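Local structure of fatty acid synthase 1, isoform A (Drosophila melanogaster, 6FN6) at residues A[112-117]-A[198-203]. The protein is thought to build long-chain saturated fatty acids from acetyl-CoA and malonyl-CoA using NADPH, this chain being its dehydratase, enoylreductase and ketoreductase region. Residues are numbered along the deposited sequence; the frame is centred on the assembly and turned at random.
Sequences NEELPL and RAVINP
In the double-hotdog dehydratase domain, away from the predicted catalytic residues, the loop between strands 98-105 and 129-130 packs beside the C-terminal end of strand 191-201, and E113 and E114 fasten it to R198 and V200 of the strand and to N202 just past it, whose CB atoms point toward the loop. E113 OE1 receives R198 NH2 at 3.1 Å in a salt bridge whose N-H...O angle is 160°. The oxygen lies at the guanidinium edge, in its plane, and is met almost along its own C-O bond. R198 CG stands anti to the backbone N (chi1 -163°), and the chain runs extended as far as NE, bringing the guanidinium edge to E113; its NH1 meets E61 in a second salt bridge. Between the two polar links sits V200: its CG1 lies 3.9 Å from E114 CG, while CG2 lies 3.9 Å from E113 O. Just past the strand, N202 ND2 donates to E114 OE1 over 3.1 Å, approaching from above the carboxylate plane although the acceptor stays near the amide plane. N202 OD1 meanwhile caps the following helix at K205 N. An alanine in place of E114 would probably leave N202 ND2 without this acceptor and take away the CG contact on V200 CG1. K205 and K235 add only weak, long ion pairs to E114, while E61 and E113 probably share the charge of R198.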
loop_
_atom_site.group_PDB
_atom_site.type_symbol
_atom_site.label_atom_id
_atom_site.label_comp_id
_atom_site.label_asym_id
_atom_site.label_seq_id
_atom_site.Cartn_x
_atom_site.Cartn_y
_atom_site.Cartn_z
ATOM N N ASN A 112 19.028 4.730 22.479
ATOM C CA ASN A 112 19.257 3.850 21.339
ATOM C C ASN A 112 18.424 4.252 20.125
ATOM O O ASN A 112 18.735 3.868 18.998
ATOM C CB ASN A 112 18.935 2.403 21.724
ATOM C CG ASN A 112 20.132 1.666 22.290
ATOM O OD1 ASN A 112 20.559 1.929 23.413
ATOM N ND2 ASN A 112 20.670 0.728 21.519
ATOM N N GLU A 113 17.366 5.024 20.353
ATOM C CA GLU A 113 16.477 5.433 19.271
ATOM C C GLU A 113 16.988 6.661 18.514
ATOM O O GLU A 113 16.482 6.985 17.438
ATOM C CB GLU A 113 15.078 5.719 19.826
ATOM C CG GLU A 113 14.387 4.508 20.437
ATOM C CD GLU A 113 13.973 3.479 19.403
ATOM O OE1 GLU A 113 13.233 3.841 18.466
ATOM O OE2 GLU A 113 14.385 2.306 19.529
ATOM N N GLU A 114 17.993 7.334 19.067
ATOM C CA GLU A 114 18.524 8.555 18.459
ATOM C C GLU A 114 19.683 8.256 17.513
ATOM O O GLU A 114 20.273 7.177 17.566
ATOM C CB GLU A 114 18.986 9.529 19.544
ATOM C CG GLU A 114 17.947 9.786 20.619
ATOM C CD GLU A 114 18.161 11.102 21.339
ATOM O OE1 GLU A 114 18.769 11.092 22.429
ATOM O OE2 GLU A 114 17.712 12.145 20.816
ATOM N N LEU A 115 20.005 9.218 16.650
ATOM C CA LEU A 115 21.117 9.068 15.714
ATOM C C LEU A 115 22.373 9.744 16.267
ATOM O O LEU A 115 22.292 10.844 16.822
ATOM C CB LEU A 115 20.761 9.666 14.350
ATOM C CG LEU A 115 19.686 8.967 13.514
ATOM C CD1 LEU A 115 19.342 9.807 12.295
ATOM C CD2 LEU A 115 20.141 7.582 13.086
ATOM N N PRO A 116 23.544 9.097 16.107
ATOM C CA PRO A 116 24.808 9.685 16.564
ATOM C C PRO A 116 25.329 10.750 15.605
ATOM O O PRO A 116 26.192 10.459 14.777
ATOM C CB PRO A 116 25.749 8.482 16.621
ATOM C CG PRO A 116 25.245 7.578 15.560
ATOM C CD PRO A 116 23.748 7.750 15.542
ATOM N N LEU A 117 24.810 11.967 15.720
ATOM C CA LEU A 117 25.143 13.031 14.782
ATOM C C LEU A 117 25.954 14.129 15.460
ATOM O O LEU A 117 25.608 14.589 16.548
ATOM C CB LEU A 117 23.867 13.619 14.176
ATOM C CG LEU A 117 23.104 12.685 13.233
ATOM C CD1 LEU A 117 21.697 13.208 12.986
ATOM C CD2 LEU A 117 23.849 12.493 11.922
ATOM N N ARG A 198 9.514 10.332 11.522
ATOM C CA ARG A 198 9.897 9.973 12.881
ATOM C C ARG A 198 10.239 11.203 13.716
ATOM O O ARG A 198 10.918 12.119 13.253
ATOM C CB ARG A 198 11.086 9.011 12.850
ATOM C CG ARG A 198 11.322 8.255 14.144
ATOM C CD ARG A 198 12.576 7.398 14.051
ATOM N NE ARG A 198 12.540 6.258 14.967
ATOM C CZ ARG A 198 12.004 5.075 14.676
ATOM N NH1 ARG A 198 11.447 4.861 13.488
ATOM N NH2 ARG A 198 12.022 4.100 15.577
ATOM N N ALA A 199 9.760 11.208 14.955
ATOM C CA ALA A 199 10.052 12.280 15.894
ATOM C C ALA A 199 10.454 11.696 17.241
ATOM O O ALA A 199 9.611 11.199 17.986
ATOM C CB ALA A 199 8.850 13.197 16.047
ATOM N N VAL A 200 11.746 11.757 17.547
ATOM C CA VAL A 200 12.261 11.236 18.807
ATOM C C VAL A 200 12.354 12.361 19.829
ATOM O O VAL A 200 13.008 13.376 19.590
ATOM C CB VAL A 200 13.629 10.561 18.615
ATOM C CG1 VAL A 200 14.080 9.896 19.906
ATOM C CG2 VAL A 200 13.573 9.553 17.483
ATOM N N ILE A 201 11.689 12.178 20.965
ATOM C CA ILE A 201 11.691 13.174 22.027
ATOM C C ILE A 201 12.339 12.582 23.276
ATOM O O ILE A 201 11.896 11.555 23.794
ATOM C CB ILE A 201 10.269 13.680 22.321
ATOM C CG1 ILE A 201 9.611 14.176 21.029
ATOM C CG2 ILE A 201 10.307 14.795 23.363
ATOM C CD1 ILE A 201 8.149 14.534 21.175
ATOM N N ASN A 202 13.387 13.248 23.752
ATOM C CA ASN A 202 14.157 12.794 24.905
ATOM C C ASN A 202 14.194 13.889 25.971
ATOM O O ASN A 202 15.125 14.696 25.999
ATOM C CB ASN A 202 15.578 12.423 24.476
ATOM C CG ASN A 202 16.352 11.715 25.563
ATOM O OD1 ASN A 202 16.024 11.811 26.747
ATOM N ND2 ASN A 202 17.400 11.002 25.168
ATOM N N PRO A 203 13.185 13.921 26.856
ATOM C CA PRO A 203 13.085 15.010 27.837
ATOM C C PRO A 203 14.258 15.072 28.812
ATOM O O PRO A 203 14.738 16.162 29.124
ATOM C CB PRO A 203 11.788 14.691 28.593
ATOM C CG PRO A 203 11.075 13.675 27.768
ATOM C CD PRO A 203 12.119 12.923 27.031
#